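Local coordinates for protein Rho guanine nucleotide exchange factor 12 (Homo sapiens, PDB 1TXD) that acts as a guanine nucleotide exchange factor for the small GTPase RhoA, this piece being its catalytic DH domain with the adjoining PH domain, at residues R255-E260 with L278-I283; L284-K289 with P315-S320; Q48-R53 with Q146-D151. The protein carries 1 engineered substitution. All coordinates share one frame; numbering follows the deposited sequence.

Contact 1 of 3, residues R255-E260 with L278-I283; sequences RKMIHE and LLLEDI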
loop_
_atom_site.group_PDB
_atom_site.type_symbol
_atom_site.label_atom_id
_atom_site.label_comp_id
_atom_site.label_asym_id
_atom_site.label_seq_id
_atom_site.Cartn_x
_atom_site.Cartn_y
_atom_site.Cartn_z
ATOM N N ARG A 255 -1.188 -18.653 -2.523
ATOM C CA ARG A 255 -2.031 -18.219 -3.627
ATOM C C ARG A 255 -2.642 -16.860 -3.303
ATOM O O ARG A 255 -2.807 -16.506 -2.140
ATOM C CB ARG A 255 -3.138 -19.251 -3.885
ATOM C CG ARG A 255 -4.158 -19.430 -2.743
ATOM C CD ARG A 255 -3.827 -20.566 -1.779
ATOM N NE ARG A 255 -4.141 -21.868 -2.364
ATOM C CZ ARG A 255 -3.891 -23.038 -1.792
ATOM N NH1 ARG A 255 -3.288 -23.107 -0.610
ATOM N NH2 ARG A 255 -4.231 -24.153 -2.423
ATOM N N LYS A 256 -3.002 -16.106 -4.331
ATOM C CA LYS A 256 -3.582 -14.784 -4.119
ATOM C C LYS A 256 -5.078 -14.886 -3.843
ATOM O O LYS A 256 -5.744 -15.765 -4.385
ATOM C CB LYS A 256 -3.293 -13.868 -5.315
ATOM C CG LYS A 256 -1.841 -13.357 -5.337
ATOM C CD LYS A 256 -1.627 -12.232 -6.354
ATOM C CE LYS A 256 -0.634 -11.202 -5.839
ATOM N NZ LYS A 256 -0.205 -10.241 -6.895
ATOM N N MET A 257 -5.579 -14.004 -2.972
ATOM C CA MET A 257 -7.012 -13.893 -2.659
ATOM C C MET A 257 -7.700 -12.982 -3.658
ATOM O O MET A 257 -7.178 -11.921 -3.997
ATOM C CB MET A 257 -7.212 -13.349 -1.235
ATOM C CG MET A 257 -8.643 -12.883 -0.843
ATOM S SD MET A 257 -8.712 -12.444 0.968
ATOM C CE MET A 257 -8.768 -13.988 1.630
ATOM N N ILE A 258 -8.871 -13.415 -4.122
ATOM C CA ILE A 258 -9.661 -12.697 -5.115
ATOM C C ILE A 258 -10.912 -12.071 -4.502
ATOM O O ILE A 258 -11.317 -10.975 -4.899
ATOM C CB ILE A 258 -10.019 -13.661 -6.261
ATOM C CG1 ILE A 258 -8.805 -13.811 -7.187
ATOM C CG2 ILE A 258 -11.269 -13.190 -7.059
ATOM C CD1 ILE A 258 -7.784 -14.824 -6.719
ATOM N N HIS A 259 -11.516 -12.754 -3.535
ATOM C CA HIS A 259 -12.724 -12.256 -2.888
ATOM C C HIS A 259 -12.854 -12.773 -1.452
ATOM O O HIS A 259 -12.240 -13.769 -1.080
ATOM C CB HIS A 259 -13.962 -12.653 -3.720
ATOM C CG HIS A 259 -15.156 -11.795 -3.459
ATOM N ND1 HIS A 259 -16.049 -12.056 -2.444
ATOM C CD2 HIS A 259 -15.583 -10.657 -4.053
ATOM C CE1 HIS A 259 -16.982 -11.121 -2.429
ATOM N NE2 HIS A 259 -16.724 -10.260 -3.396
ATOM N N GLU A 260 -13.653 -12.078 -0.654
ATOM C CA GLU A 260 -13.997 -12.528 0.688
ATOM C C GLU A 260 -15.309 -11.908 1.179
ATOM O O GLU A 260 -15.687 -10.802 0.768
ATOM C CB GLU A 260 -12.878 -12.168 1.670
ATOM C CG GLU A 260 -12.769 -10.675 1.933
ATOM C CD GLU A 260 -11.527 -10.300 2.701
ATOM O OE1 GLU A 260 -11.350 -10.799 3.827
ATOM O OE2 GLU A 260 -10.730 -9.506 2.175
ATOM N N LEU A 278 -13.515 -17.415 1.868
ATOM C CA LEU A 278 -12.475 -16.801 1.082
ATOM C C LEU A 278 -12.345 -17.476 -0.241
ATOM O O LEU A 278 -12.006 -18.650 -0.305
ATOM C CB LEU A 278 -11.129 -16.909 1.796
ATOM C CG LEU A 278 -11.034 -16.613 3.298
ATOM C CD1 LEU A 278 -9.620 -16.924 3.725
ATOM C CD2 LEU A 278 -11.443 -15.187 3.689
ATOM N N LEU A 279 -12.619 -16.728 -1.301
ATOM C CA LEU A 279 -12.295 -17.151 -2.662
ATOM C C LEU A 279 -10.838 -16.824 -3.004
ATOM O O LEU A 279 -10.483 -15.653 -3.150
ATOM C CB LEU A 279 -13.211 -16.455 -3.667
ATOM C CG LEU A 279 -12.880 -16.654 -5.145
ATOM C CD1 LEU A 279 -12.683 -18.134 -5.484
ATOM C CD2 LEU A 279 -14.011 -16.065 -5.992
ATOM N N LEU A 280 -10.021 -17.864 -3.146
ATOM C CA LEU A 280 -8.626 -17.743 -3.564
ATOM C C LEU A 280 -8.463 -18.175 -5.017
ATOM O O LEU A 280 -9.436 -18.548 -5.669
ATOM C CB LEU A 280 -7.726 -18.592 -2.659
ATOM C CG LEU A 280 -7.995 -18.477 -1.160
ATOM C CD1 LEU A 280 -6.938 -19.263 -0.365
ATOM C CD2 LEU A 280 -8.011 -17.024 -0.713
ATOM N N GLU A 281 -7.227 -18.134 -5.519
ATOM C CA GLU A 281 -6.944 -18.418 -6.933
ATOM C C GLU A 281 -7.542 -19.747 -7.390
ATOM O O GLU A 281 -8.099 -19.847 -8.490
ATOM C CB GLU A 281 -5.429 -18.445 -7.193
ATOM C CG GLU A 281 -4.884 -17.236 -7.948
ATOM C CD GLU A 281 -3.368 -17.108 -7.855
ATOM O OE1 GLU A 281 -2.688 -18.140 -7.648
ATOM O OE2 GLU A 281 -2.849 -15.974 -7.987
ATOM N N ASP A 282 -7.408 -20.758 -6.536
ATOM C CA ASP A 282 -7.663 -22.144 -6.912
ATOM C C ASP A 282 -8.546 -22.917 -5.935
ATOM O O ASP A 282 -8.889 -24.058 -6.209
ATOM C CB ASP A 282 -6.326 -22.874 -7.112
ATOM C CG ASP A 282 -5.569 -23.118 -5.804
ATOM O OD1 ASP A 282 -5.881 -22.482 -4.775
ATOM O OD2 ASP A 282 -4.634 -23.937 -5.719
ATOM N N ILE A 283 -8.894 -22.309 -4.804
ATOM C CA ILE A 283 -9.779 -22.930 -3.823
ATOM C C ILE A 283 -10.744 -21.920 -3.220
ATOM O O ILE A 283 -10.436 -20.738 -3.106
ATOM C CB ILE A 283 -8.977 -23.618 -2.681
ATOM C CG1 ILE A 283 -7.976 -22.649 -2.024
ATOM C CG2 ILE A 283 -8.264 -24.857 -3.204
ATOM C CD1 ILE A 283 -7.352 -23.172 -0.734
#
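Arg255 and Asp282 form a salt bridge at the open end of this strand pair. Arg255 NE donates to Asp282 OD1 at 3.0 Å; the oxygen lies near the guanidinium plane and is met on its syn side, while NH2 adds a weak bond to each carboxylate oxygen. The two flat groups are turned 48° against each other, so the grip is skewed. CG of Arg255 sits between the backbone N and the carbonyl carbon (chi1 65°), and bends at chi2 and chi3 then carry the chain alongside Leu280 CD1. Over the centre of the guanidinium lies Ile283 CD1, 3.6 Å from Arg255 CZ, and Asp251 O accepts from NH1.

Among the main-chain bonds, Leu279 O is gripped twice, by Ile258 N at 2.9 Å and His259 N at 3.1 Å, both in the carbonyl plane. Leu279 N returns a bond to His259 O, 3.0 Å away. Glu281 N reaches Lys256 O only weakly.

Apolar contacts occupy both faces of the sheet. On one, Met257 CE rests 3.6 Å from Leu278 CD2 and Met257 CB packs on Leu280 CD2, with Leu224 and Tyr227 of helix 191-230 also touching Met257. On the other, His259 CB meets Leu279 CB at 3.9 Å, beside Leu363 of helix 354-374.

With Ile258 and His259 both facing Leu279, this is a classic beta bulge in an antiparallel hairpin of the PH domain, one face of which meets the long helix running in from the DH domain.

Contact 2 of 3, residues L284-K289 with P315-S320; sequences LVLLQK and PVIKLS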
loop_
_atom_site.group_PDB
_atom_site.type_symbol
_atom_site.label_atom_id
_atom_site.label_comp_id
_atom_site.label_asym_id
_atom_site.label_seq_id
_atom_site.Cartn_x
_atom_site.Cartn_y
_atom_site.Cartn_z
ATOM N N LEU A 284 -11.924 -22.397 -2.857
ATOM C CA LEU A 284 -12.818 -21.665 -1.991
ATOM C C LEU A 284 -12.542 -22.237 -0.612
ATOM O O LEU A 284 -12.300 -23.435 -0.477
ATOM C CB LEU A 284 -14.263 -21.897 -2.416
ATOM C CG LEU A 284 -15.316 -20.911 -1.936
ATOM C CD1 LEU A 284 -15.283 -19.654 -2.769
ATOM C CD2 LEU A 284 -16.701 -21.556 -2.019
ATOM N N VAL A 285 -12.550 -21.382 0.405
ATOM C CA VAL A 285 -12.195 -21.791 1.759
ATOM C C VAL A 285 -13.301 -21.380 2.696
ATOM O O VAL A 285 -13.718 -20.228 2.718
ATOM C CB VAL A 285 -10.867 -21.156 2.247
ATOM C CG1 VAL A 285 -10.558 -21.598 3.674
ATOM C CG2 VAL A 285 -9.707 -21.532 1.318
ATOM N N LEU A 286 -13.752 -22.330 3.498
ATOM C CA LEU A 286 -14.883 -22.110 4.367
ATOM C C LEU A 286 -14.363 -22.057 5.794
ATOM O O LEU A 286 -13.776 -23.024 6.276
ATOM C CB LEU A 286 -15.915 -23.229 4.175
ATOM C CG LEU A 286 -16.401 -23.412 2.726
ATOM C CD1 LEU A 286 -17.406 -24.559 2.639
ATOM C CD2 LEU A 286 -17.020 -22.145 2.166
ATOM N N LEU A 287 -14.565 -20.913 6.446
ATOM C CA LEU A 287 -14.048 -20.667 7.792
ATOM C C LEU A 287 -15.153 -20.169 8.719
ATOM O O LEU A 287 -16.181 -19.686 8.248
ATOM C CB LEU A 287 -12.909 -19.643 7.740
ATOM C CG LEU A 287 -11.764 -19.906 6.757
ATOM C CD1 LEU A 287 -10.967 -18.639 6.517
ATOM C CD2 LEU A 287 -10.845 -21.009 7.254
ATOM N N GLN A 288 -14.926 -20.288 10.031
ATOM C CA GLN A 288 -15.893 -19.882 11.062
ATOM C C GLN A 288 -15.289 -18.857 12.026
ATOM O O GLN A 288 -14.238 -19.113 12.622
ATOM C CB GLN A 288 -16.360 -21.114 11.860
ATOM C CG GLN A 288 -17.857 -21.437 11.741
ATOM C CD GLN A 288 -18.340 -22.425 12.804
ATOM O OE1 GLN A 288 -17.782 -23.514 12.946
ATOM N NE2 GLN A 288 -19.377 -22.045 13.546
ATOM N N LYS A 289 -15.964 -17.714 12.190
ATOM C CA LYS A 289 -15.500 -16.642 13.099
ATOM C C LYS A 289 -15.782 -16.971 14.574
ATOM O O LYS A 289 -16.848 -16.636 15.097
ATOM C CB LYS A 289 -16.141 -15.279 12.735
ATOM C CG LYS A 289 -15.326 -14.426 11.748
ATOM C CD LYS A 289 -15.902 -13.012 11.548
ATOM C CE LYS A 289 -15.081 -12.225 10.507
ATOM N NZ LYS A 289 -14.790 -10.813 10.893
ATOM N N PRO A 315 -14.080 -28.365 4.149
ATOM C CA PRO A 315 -14.180 -26.892 4.141
ATOM C C PRO A 315 -13.335 -26.240 3.045
ATOM O O PRO A 315 -13.493 -25.057 2.814
ATOM C CB PRO A 315 -13.650 -26.494 5.521
ATOM C CG PRO A 315 -12.676 -27.560 5.852
ATOM C CD PRO A 315 -13.180 -28.839 5.216
ATOM N N VAL A 316 -12.453 -27.005 2.408
ATOM C CA VAL A 316 -11.725 -26.563 1.223
ATOM C C VAL A 316 -12.322 -27.237 -0.003
ATOM O O VAL A 316 -12.272 -28.465 -0.133
ATOM C CB VAL A 316 -10.212 -26.925 1.313
ATOM C CG1 VAL A 316 -9.539 -27.020 -0.081
ATOM C CG2 VAL A 316 -9.489 -25.916 2.183
ATOM N N ILE A 317 -12.854 -26.419 -0.906
ATOM C CA ILE A 317 -13.423 -26.891 -2.157
ATOM C C ILE A 317 -12.512 -26.535 -3.329
ATOM O O ILE A 317 -12.340 -25.368 -3.652
ATOM C CB ILE A 317 -14.814 -26.253 -2.371
ATOM C CG1 ILE A 317 -15.741 -26.558 -1.190
ATOM C CG2 ILE A 317 -15.418 -26.731 -3.678
ATOM C CD1 ILE A 317 -16.760 -25.455 -0.916
ATOM N N LYS A 318 -11.943 -27.541 -3.972
ATOM C CA LYS A 318 -11.094 -27.317 -5.134
ATOM C C LYS A 318 -11.916 -26.763 -6.303
ATOM O O LYS A 318 -12.856 -27.401 -6.763
ATOM C CB LYS A 318 -10.392 -28.614 -5.527
ATOM C CG LYS A 318 -9.518 -29.192 -4.406
ATOM C CD LYS A 318 -8.313 -29.944 -4.953
ATOM C CE LYS A 318 -7.288 -30.259 -3.864
ATOM N NZ LYS A 318 -6.425 -31.434 -4.223
ATOM N N LEU A 319 -11.565 -25.566 -6.768
ATOM C CA LEU A 319 -12.289 -24.903 -7.862
ATOM C C LEU A 319 -12.216 -25.659 -9.196
ATOM O O LEU A 319 -13.038 -25.434 -10.088
ATOM C CB LEU A 319 -11.766 -23.468 -8.061
ATOM C CG LEU A 319 -12.021 -22.482 -6.918
ATOM C CD1 LEU A 319 -11.255 -21.187 -7.151
ATOM C CD2 LEU A 319 -13.512 -22.197 -6.749
ATOM N N SER A 320 -11.234 -26.547 -9.324
ATOM C CA SER A 320 -11.052 -27.360 -10.525
ATOM C C SER A 320 -12.241 -28.288 -10.810
ATOM O O SER A 320 -12.386 -28.797 -11.921
ATOM C CB SER A 320 -9.790 -28.204 -10.371
ATOM O OG SER A 320 -9.468 -28.858 -11.580
#
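Leu286 packs tightly against Pro315 and Ile317, on the tightly packed side of this strand pair. Its amide N donates to Pro315 O at 2.8 Å, and its own CB and CG crowd the same oxygen, each at 3.3 Å. With Leu286 CG anti to its own carbonyl carbon (chi1 -56°), the side chain leans across that of Ile317, and Leu286 CD1 lies 3.7 Å from Ile317 CD1. Ile317 CD1 also lies beside Leu284 CD2, 4.1 Å away, the side chains of Leu284 and Ile317 running next to each other in the same direction. Two straight main-chain bonds, Leu284 N to Ile317 O and Ile317 N to Leu284 O, both 3.1 Å, clamp the pair where these leucine and isoleucine side chains leave the sheet.

The strands 283-290 and 316-318 are antiparallel neighbours in the PH-domain beta sandwich, and this face looks into its core: Leu284 touches Trp360 and Ile364 of the C-terminal helix 354-374, while Leu286 and Ile317 both reach Tyr347 on strand 344-350. Cutting Leu286 back to alanine would keep the amide bond to Pro315 O but is likely to open a gap beside Ile317 CD1 and Tyr347, leaving the isoleucine end freer to turn.

The reverse face is much looser. Val285 and Val316 form the non-hydrogen-bonded pair there, yet Val285 CG2 and Val316 CG2 come no closer than 4.5 Å. Past it, the exposed Lys318 points away from the neighbouring strand and pairs with Glu246, and strand 283-290 runs on beyond Pro315 with Gln288 and Lys289 unmatched by the other segment.

Contact 3 of 3, residues Q48-R53 with Q146-D151; sequences QVFYQR and QTFVQD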
loop_
_atom_site.group_PDB
_atom_site.type_symbol
_atom_site.label_atom_id
_atom_site.label_comp_id
_atom_site.label_asym_id
_atom_site.label_seq_id
_atom_site.Cartn_x
_atom_site.Cartn_y
_atom_site.Cartn_z
ATOM N N GLN A 48 16.317 9.018 12.572
ATOM C CA GLN A 48 17.247 9.338 13.693
ATOM C C GLN A 48 16.613 8.968 15.039
ATOM O O GLN A 48 17.289 8.441 15.933
ATOM C CB GLN A 48 17.690 10.798 13.687
ATOM C CG GLN A 48 18.793 11.147 12.639
ATOM C CD GLN A 48 20.062 10.314 12.799
ATOM O OE1 GLN A 48 20.786 10.462 13.792
ATOM N NE2 GLN A 48 20.352 9.458 11.819
ATOM N N VAL A 49 15.295 9.161 15.140
ATOM C CA VAL A 49 14.612 8.945 16.412
ATOM C C VAL A 49 14.306 7.452 16.613
ATOM O O VAL A 49 14.467 6.975 17.733
ATOM C CB VAL A 49 13.348 9.816 16.562
ATOM C CG1 VAL A 49 12.602 9.476 17.844
ATOM C CG2 VAL A 49 13.727 11.283 16.546
ATOM N N PHE A 50 13.940 6.747 15.513
ATOM C CA PHE A 50 13.510 5.384 15.527
ATOM C C PHE A 50 14.550 4.400 15.046
ATOM O O PHE A 50 14.960 3.550 15.821
ATOM C CB PHE A 50 12.169 5.181 14.747
ATOM C CG PHE A 50 11.044 5.905 15.366
ATOM C CD1 PHE A 50 10.347 5.362 16.443
ATOM C CD2 PHE A 50 10.754 7.198 14.993
ATOM C CE1 PHE A 50 9.377 6.081 17.090
ATOM C CE2 PHE A 50 9.752 7.917 15.634
ATOM C CZ PHE A 50 9.062 7.352 16.685
ATOM N N TYR A 51 14.933 4.462 13.767
ATOM C CA TYR A 51 15.626 3.369 13.144
ATOM C C TYR A 51 17.031 3.289 13.716
ATOM O O TYR A 51 17.455 2.232 14.192
ATOM C CB TYR A 51 15.722 3.528 11.628
ATOM C CG TYR A 51 16.648 2.490 11.024
ATOM C CD1 TYR A 51 16.222 1.209 10.793
ATOM C CD2 TYR A 51 17.997 2.776 10.832
ATOM C CE1 TYR A 51 17.114 0.200 10.305
ATOM C CE2 TYR A 51 18.900 1.803 10.326
ATOM C CZ TYR A 51 18.419 0.512 10.033
ATOM O OH TYR A 51 19.295 -0.445 9.544
ATOM N N GLN A 52 17.738 4.386 13.685
ATOM C CA GLN A 52 19.160 4.362 14.148
ATOM C C GLN A 52 19.227 3.926 15.621
ATOM O O GLN A 52 19.945 3.006 15.953
ATOM C CB GLN A 52 19.823 5.696 13.964
ATOM C CG GLN A 52 20.197 6.148 12.506
ATOM C CD GLN A 52 20.973 5.126 11.658
ATOM O OE1 GLN A 52 22.025 4.581 12.117
ATOM N NE2 GLN A 52 20.542 4.942 10.405
ATOM N N ARG A 53 18.456 4.554 16.497
ATOM C CA ARG A 53 18.401 4.176 17.926
ATOM C C ARG A 53 18.064 2.695 18.215
ATOM O O ARG A 53 18.768 2.034 18.959
ATOM C CB ARG A 53 17.383 5.052 18.667
ATOM C CG ARG A 53 17.781 6.520 18.783
ATOM C CD ARG A 53 18.205 6.901 20.196
ATOM N NE ARG A 53 18.481 8.320 20.337
ATOM C CZ ARG A 53 18.857 8.898 21.482
ATOM N NH1 ARG A 53 18.982 8.176 22.608
ATOM N NH2 ARG A 53 19.090 10.217 21.508
ATOM N N GLN A 146 8.207 -2.110 23.230
ATOM C CA GLN A 146 7.139 -1.212 23.693
ATOM C C GLN A 146 7.772 0.007 24.405
ATOM O O GLN A 146 7.401 1.173 24.154
ATOM C CB GLN A 146 6.139 -1.930 24.595
ATOM C CG GLN A 146 4.762 -1.283 24.616
ATOM C CD GLN A 146 4.711 -0.081 25.547
ATOM O OE1 GLN A 146 5.505 -0.007 26.468
ATOM N NE2 GLN A 146 3.858 0.898 25.238
ATOM N N THR A 147 8.712 -0.263 25.302
ATOM C CA THR A 147 9.376 0.817 26.017
ATOM C C THR A 147 10.064 1.732 25.041
ATOM O O THR A 147 9.839 2.942 25.039
ATOM C CB THR A 147 10.404 0.276 27.046
ATOM O OG1 THR A 147 9.732 -0.470 28.062
ATOM C CG2 THR A 147 11.057 1.429 27.865
ATOM N N PHE A 148 10.894 1.151 24.191
ATOM C CA PHE A 148 11.625 1.937 23.182
ATOM C C PHE A 148 10.717 2.858 22.394
ATOM O O PHE A 148 11.000 4.011 22.304
ATOM C CB PHE A 148 12.432 1.079 22.218
ATOM C CG PHE A 148 13.006 1.882 21.068
ATOM C CD1 PHE A 148 14.226 2.515 21.196
ATOM C CD2 PHE A 148 12.276 2.102 19.950
ATOM C CE1 PHE A 148 14.746 3.293 20.184
ATOM C CE2 PHE A 148 12.780 2.885 18.924
ATOM C CZ PHE A 148 14.027 3.482 19.059
ATOM N N VAL A 149 9.619 2.339 21.861
ATOM C CA VAL A 149 8.749 3.081 21.019
ATOM C C VAL A 149 8.083 4.194 21.795
ATOM O O VAL A 149 8.055 5.318 21.316
ATOM C CB VAL A 149 7.707 2.181 20.358
ATOM C CG1 VAL A 149 6.507 3.002 19.809
ATOM C CG2 VAL A 149 8.355 1.407 19.252
ATOM N N GLN A 150 7.590 3.901 23.009
ATOM C CA GLN A 150 6.961 4.934 23.824
ATOM C C GLN A 150 7.946 6.022 24.178
ATOM O O GLN A 150 7.618 7.194 24.126
ATOM C CB GLN A 150 6.354 4.348 25.100
ATOM C CG GLN A 150 5.498 5.346 25.903
ATOM C CD GLN A 150 5.001 4.756 27.198
ATOM O OE1 GLN A 150 4.973 3.524 27.358
ATOM N NE2 GLN A 150 4.614 5.627 28.148
ATOM N N ASP A 151 9.151 5.664 24.588
ATOM C CA ASP A 151 10.143 6.702 24.818
ATOM C C ASP A 151 10.361 7.553 23.546
ATOM O O ASP A 151 10.262 8.808 23.585
ATOM C CB ASP A 151 11.420 6.085 25.293
ATOM C CG ASP A 151 12.444 7.114 25.698
ATOM O OD1 ASP A 151 13.437 7.264 24.961
ATOM O OD2 ASP A 151 12.353 7.823 26.726
#
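Phe50 O is approached by two carbons of the Phe148 ring, CZ at 3.4 Å and CE2 at 3.9 Å, obliquely to the ring. The arrangement belongs to the helical bundle of the DH domain, in which helix 20-57 and helix 143-154 run roughly antiparallel, their local axes 10.5 Å apart and 150° between directions. At that spacing the backbones stay well separated, and a single large side chain spans much of the distance. Phe148 does so because its CG stands anti to the backbone N (chi1 171°), which sends the ring straight across toward helix 20-57, where Val54 and Glu57 also touch it. Around residues 48-52 that helix makes a wider, pi-type turn, and the carbonyls of Val49 and Phe50 both face the far end of the inserted ring, Val49 O lying 3.8 Å from Phe148 CZ.

Phe50 answers from its own helix, though less closely: Phe50 CD1 is 4.3 Å from Phe148 CE2, and neither ring stacks on the other. Its ring instead extends past Val149 toward Ala152, with Leu163 and Ile166 of helix 163-166 packing on it as well. Polar groups contribute little between the two segments; Arg53 NH1 and Asp151 OD1 remain 6.1 Å apart, an attraction at most distant. Arg53 takes part through its aliphatic base, whose CB sits in the plane of the Phe148 ring at its edge, 3.5 Å from CE1.

Contact 3 comes first along the chain and lies in the DH domain, where it ties helix 20-57 to helix 143-154; contacts 1 and 2 follow in series within the PH domain. Those two are close neighbours, their centres 9 Å apart, because strands 275-280 and 283-290 are adjacent in one sheet: Leu278 O and Val285 N probably hydrogen-bond at 2.9 Å. Asp282 O and Leu319 N, 3.1 Å apart, probably form another bond between the two contacts. Contact 3 is remote, with centres about 38 Å from contact 1 and 42 Å from contact 2. Helix 191-230 bridges the domains, touching contact 1 directly, a continuous connection consistent with the two domains acting together.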